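Local coordinates for protein ribonucleoside-diphosphate reductase (Pseudomonas aeruginosa, PDB 5IM3) that binds the allosteric effector dATP and probably reduces ribonucleoside diphosphates to deoxyribonucleotides for DNA synthesis, at residues Gln320-Ile332 with Thr359-Ser371. Residues are numbered along the deposited sequence; the frame is centred on the assembly and turned at random.
Sequences QIFFMRVAMGLAI and TLFNAGTLRPQLS
Arg325 and Gly329 of helix 319-330 meet the type II beta turn Asn362-Thr365, which begins on the last residue of helix 357-362 in the all-alpha region of the ribonucleotide reductase large chain. The backbones come closest at two glycines: Gly329 CA lies 3.5 Å from Gly364 N. With no side chain on either residue the two backbones pack directly, and Gly364 holds the third position of the turn with a positive phi (87°).

The polar link is a single hydrogen bond, Arg325 NH1 to Ala363 O, 2.8 Å long and bent at the hydrogen (142°). The oxygen sits at the guanidinium edge, close to its plane, and receives the N-H nearly head-on to its carbonyl. Arg325 runs out extended through CD; a bend at chi3 (73°) then carries the guanidinium to the turn. NE forms a salt bridge with Glu317, a second hold on the group.

Apolar contacts continue along the helix. Val326 CG1 rests on Ala363 CB at 3.9 Å and also meets Leu360 CD2; the side chains of Phe322 and Leu360 cross at about a right angle, Phe322 CZ 4.1 Å from Leu360 CB. Farther on, Leu330 CD2 touches both Thr359 CG2 and Leu370 CD1, and Leu330 and Leu370 also pack on helix 620-640.

Within 359-371, side chains tie the connection to its helix. Asn362 ND2 donates to Gln369 O, and Thr359 OG1 to Leu370 O. Asn362 O takes two donors from Thr365: N at 3.0 Å, and OG1 at 2.6 Å, in the carbonyl plane on a lone pair.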
# COMPACT_ATOMS: atom_id res chain seq x y z
N GLN A 320 0.72 33.82 49.45
CA GLN A 320 0.07 33.40 50.69
C GLN A 320 -1.24 34.14 50.92
O GLN A 320 -2.15 33.59 51.56
CB GLN A 320 1.01 33.62 51.88
CG GLN A 320 2.31 32.84 51.80
CD GLN A 320 2.08 31.35 51.56
OE1 GLN A 320 1.42 30.68 52.35
NE2 GLN A 320 2.61 30.84 50.45
N ILE A 321 -1.36 35.36 50.41
CA ILE A 321 -2.63 36.07 50.49
C ILE A 321 -3.63 35.47 49.50
O ILE A 321 -4.83 35.44 49.78
CB ILE A 321 -2.40 37.58 50.25
CG1 ILE A 321 -1.81 38.21 51.52
CG2 ILE A 321 -3.70 38.28 49.84
CD1 ILE A 321 -1.42 39.67 51.38
N PHE A 322 -3.15 34.98 48.36
CA PHE A 322 -4.01 34.24 47.45
C PHE A 322 -4.64 33.04 48.14
O PHE A 322 -5.86 32.86 48.11
CB PHE A 322 -3.22 33.80 46.21
CG PHE A 322 -3.91 32.75 45.39
CD1 PHE A 322 -4.97 33.08 44.56
CD2 PHE A 322 -3.50 31.43 45.45
CE1 PHE A 322 -5.60 32.10 43.80
CE2 PHE A 322 -4.12 30.45 44.69
CZ PHE A 322 -5.17 30.79 43.86
N PHE A 323 -3.81 32.21 48.79
CA PHE A 323 -4.35 31.05 49.49
C PHE A 323 -5.28 31.47 50.62
O PHE A 323 -6.26 30.78 50.90
CB PHE A 323 -3.20 30.20 50.04
CG PHE A 323 -2.45 29.43 48.99
CD1 PHE A 323 -3.12 28.76 47.98
CD2 PHE A 323 -1.06 29.39 49.00
CE1 PHE A 323 -2.43 28.06 47.01
CE2 PHE A 323 -0.37 28.69 48.03
CZ PHE A 323 -1.06 28.02 47.03
N MET A 324 -5.00 32.60 51.26
CA MET A 324 -5.86 33.07 52.34
C MET A 324 -7.19 33.57 51.79
O MET A 324 -8.24 33.39 52.43
CB MET A 324 -5.15 34.17 53.14
CG MET A 324 -5.93 34.70 54.33
SD MET A 324 -6.33 33.43 55.56
CE MET A 324 -4.72 33.17 56.30
N ARG A 325 -7.19 34.20 50.61
CA ARG A 325 -8.45 34.62 50.00
C ARG A 325 -9.34 33.42 49.70
O ARG A 325 -10.54 33.44 49.96
CB ARG A 325 -8.21 35.40 48.71
CG ARG A 325 -9.41 35.31 47.75
CD ARG A 325 -9.33 36.24 46.57
NE ARG A 325 -8.33 35.83 45.58
CZ ARG A 325 -8.54 34.93 44.63
NH1 ARG A 325 -9.70 34.29 44.53
NH2 ARG A 325 -7.57 34.65 43.77
N VAL A 326 -8.76 32.37 49.12
CA VAL A 326 -9.55 31.19 48.79
C VAL A 326 -10.11 30.57 50.06
O VAL A 326 -11.29 30.20 50.13
CB VAL A 326 -8.71 30.18 47.99
CG1 VAL A 326 -9.54 28.97 47.59
CG2 VAL A 326 -8.12 30.84 46.75
N ALA A 327 -9.27 30.47 51.09
CA ALA A 327 -9.71 29.93 52.37
C ALA A 327 -10.85 30.76 52.95
O ALA A 327 -11.86 30.22 53.41
CB ALA A 327 -8.54 29.87 53.34
N MET A 328 -10.70 32.09 52.93
CA MET A 328 -11.75 32.96 53.43
C MET A 328 -13.03 32.79 52.62
O MET A 328 -14.12 32.65 53.19
CB MET A 328 -11.28 34.42 53.39
CG MET A 328 -10.19 34.77 54.41
SD MET A 328 -9.38 36.35 54.07
CE MET A 328 -10.64 37.51 54.57
N GLY A 329 -12.91 32.80 51.29
CA GLY A 329 -14.09 32.64 50.45
C GLY A 329 -14.83 31.35 50.72
O GLY A 329 -16.06 31.31 50.63
N LEU A 330 -14.11 30.29 51.07
CA LEU A 330 -14.73 29.02 51.40
C LEU A 330 -15.29 28.98 52.82
O LEU A 330 -16.01 28.02 53.15
CB LEU A 330 -13.72 27.88 51.22
CG LEU A 330 -13.31 27.59 49.77
CD1 LEU A 330 -12.22 26.54 49.73
CD2 LEU A 330 -14.51 27.16 48.94
N ALA A 331 -15.00 29.98 53.65
CA ALA A 331 -15.45 30.00 55.04
C ALA A 331 -16.38 31.17 55.36
O ALA A 331 -16.62 31.43 56.55
CB ALA A 331 -14.24 30.03 55.97
N ILE A 332 -16.90 31.88 54.36
CA ILE A 332 -17.74 33.04 54.63
C ILE A 332 -19.04 32.70 55.33
O ILE A 332 -19.76 33.61 55.75
CB ILE A 332 -18.07 33.82 53.33
CG1 ILE A 332 -18.71 32.89 52.30
CG2 ILE A 332 -16.84 34.48 52.76
CD1 ILE A 332 -19.32 33.63 51.12
N THR A 359 -12.68 26.90 41.90
CA THR A 359 -12.65 27.37 43.28
C THR A 359 -11.48 28.31 43.50
O THR A 359 -11.65 29.43 44.01
CB THR A 359 -12.59 26.19 44.25
OG1 THR A 359 -13.81 25.44 44.18
CG2 THR A 359 -12.38 26.67 45.68
N LEU A 360 -10.28 27.89 43.10
CA LEU A 360 -9.10 28.73 43.25
C LEU A 360 -9.30 30.10 42.60
O LEU A 360 -8.86 31.12 43.13
CB LEU A 360 -7.88 28.04 42.63
CG LEU A 360 -7.36 26.82 43.39
CD1 LEU A 360 -6.19 26.23 42.62
CD2 LEU A 360 -6.95 27.19 44.81
N PHE A 361 -9.98 30.13 41.45
CA PHE A 361 -10.09 31.37 40.70
C PHE A 361 -11.17 32.30 41.26
O PHE A 361 -10.99 33.52 41.24
CB PHE A 361 -10.38 31.06 39.23
CG PHE A 361 -10.19 32.24 38.32
CD1 PHE A 361 -11.26 33.06 38.00
CD2 PHE A 361 -8.95 32.54 37.79
CE1 PHE A 361 -11.10 34.15 37.16
CE2 PHE A 361 -8.77 33.63 36.96
CZ PHE A 361 -9.85 34.44 36.65
N ASN A 362 -12.27 31.75 41.76
CA ASN A 362 -13.44 32.55 42.08
C ASN A 362 -13.76 32.66 43.56
O ASN A 362 -14.50 33.57 43.94
CB ASN A 362 -14.67 31.99 41.35
CG ASN A 362 -14.55 32.12 39.86
OD1 ASN A 362 -14.07 33.13 39.35
ND2 ASN A 362 -14.98 31.09 39.14
N ALA A 363 -13.25 31.76 44.40
CA ALA A 363 -13.54 31.85 45.83
C ALA A 363 -13.10 33.21 46.35
O ALA A 363 -12.02 33.69 46.02
CB ALA A 363 -12.85 30.73 46.59
N GLY A 364 -13.97 33.84 47.14
CA GLY A 364 -13.68 35.14 47.71
C GLY A 364 -14.04 36.32 46.82
O GLY A 364 -13.76 37.46 47.21
N THR A 365 -14.64 36.08 45.66
CA THR A 365 -15.08 37.12 44.75
C THR A 365 -16.61 37.14 44.67
O THR A 365 -17.29 36.20 45.09
CB THR A 365 -14.50 36.92 43.34
OG1 THR A 365 -15.15 35.81 42.71
CG2 THR A 365 -13.00 36.67 43.40
N LEU A 366 -17.14 38.22 44.09
CA LEU A 366 -18.58 38.37 43.96
C LEU A 366 -19.16 37.28 43.06
O LEU A 366 -18.58 36.93 42.03
CB LEU A 366 -18.91 39.75 43.39
CG LEU A 366 -18.61 40.94 44.31
CD1 LEU A 366 -18.55 42.23 43.50
CD2 LEU A 366 -19.66 41.04 45.40
N ARG A 367 -20.33 36.76 43.46
CA ARG A 367 -21.03 35.69 42.76
C ARG A 367 -20.03 34.65 42.28
O ARG A 367 -19.75 34.55 41.08
CB ARG A 367 -21.84 36.26 41.59
CG ARG A 367 -22.86 37.30 42.03
CD ARG A 367 -24.03 37.43 41.06
NE ARG A 367 -25.21 37.98 41.73
CZ ARG A 367 -26.42 38.08 41.17
NH1 ARG A 367 -26.62 37.68 39.92
NH2 ARG A 367 -27.43 38.60 41.86
N PRO A 368 -19.47 33.86 43.20
CA PRO A 368 -18.34 32.98 42.84
C PRO A 368 -18.80 31.71 42.14
O PRO A 368 -19.64 30.97 42.65
CB PRO A 368 -17.70 32.66 44.19
CG PRO A 368 -18.84 32.75 45.17
CD PRO A 368 -19.81 33.78 44.63
N GLN A 369 -18.24 31.47 40.96
CA GLN A 369 -18.43 30.20 40.26
C GLN A 369 -17.37 29.23 40.78
O GLN A 369 -16.26 29.16 40.26
CB GLN A 369 -18.34 30.39 38.75
CG GLN A 369 -18.53 29.13 37.94
CD GLN A 369 -19.90 29.03 37.31
OE1 GLN A 369 -20.86 29.67 37.76
NE2 GLN A 369 -20.01 28.22 36.26
N LEU A 370 -17.73 28.47 41.82
CA LEU A 370 -16.80 27.54 42.45
C LEU A 370 -16.78 26.17 41.80
O LEU A 370 -15.80 25.43 41.98
CB LEU A 370 -17.14 27.39 43.94
CG LEU A 370 -17.10 28.68 44.76
CD1 LEU A 370 -17.42 28.39 46.21
CD2 LEU A 370 -15.75 29.37 44.63
N SER A 371 -17.82 25.81 41.06
CA SER A 371 -17.88 24.55 40.33
C SER A 371 -18.26 24.85 38.89
O SER A 371 -19.14 25.68 38.63
CB SER A 371 -18.89 23.59 40.95
OG SER A 371 -18.59 23.36 42.32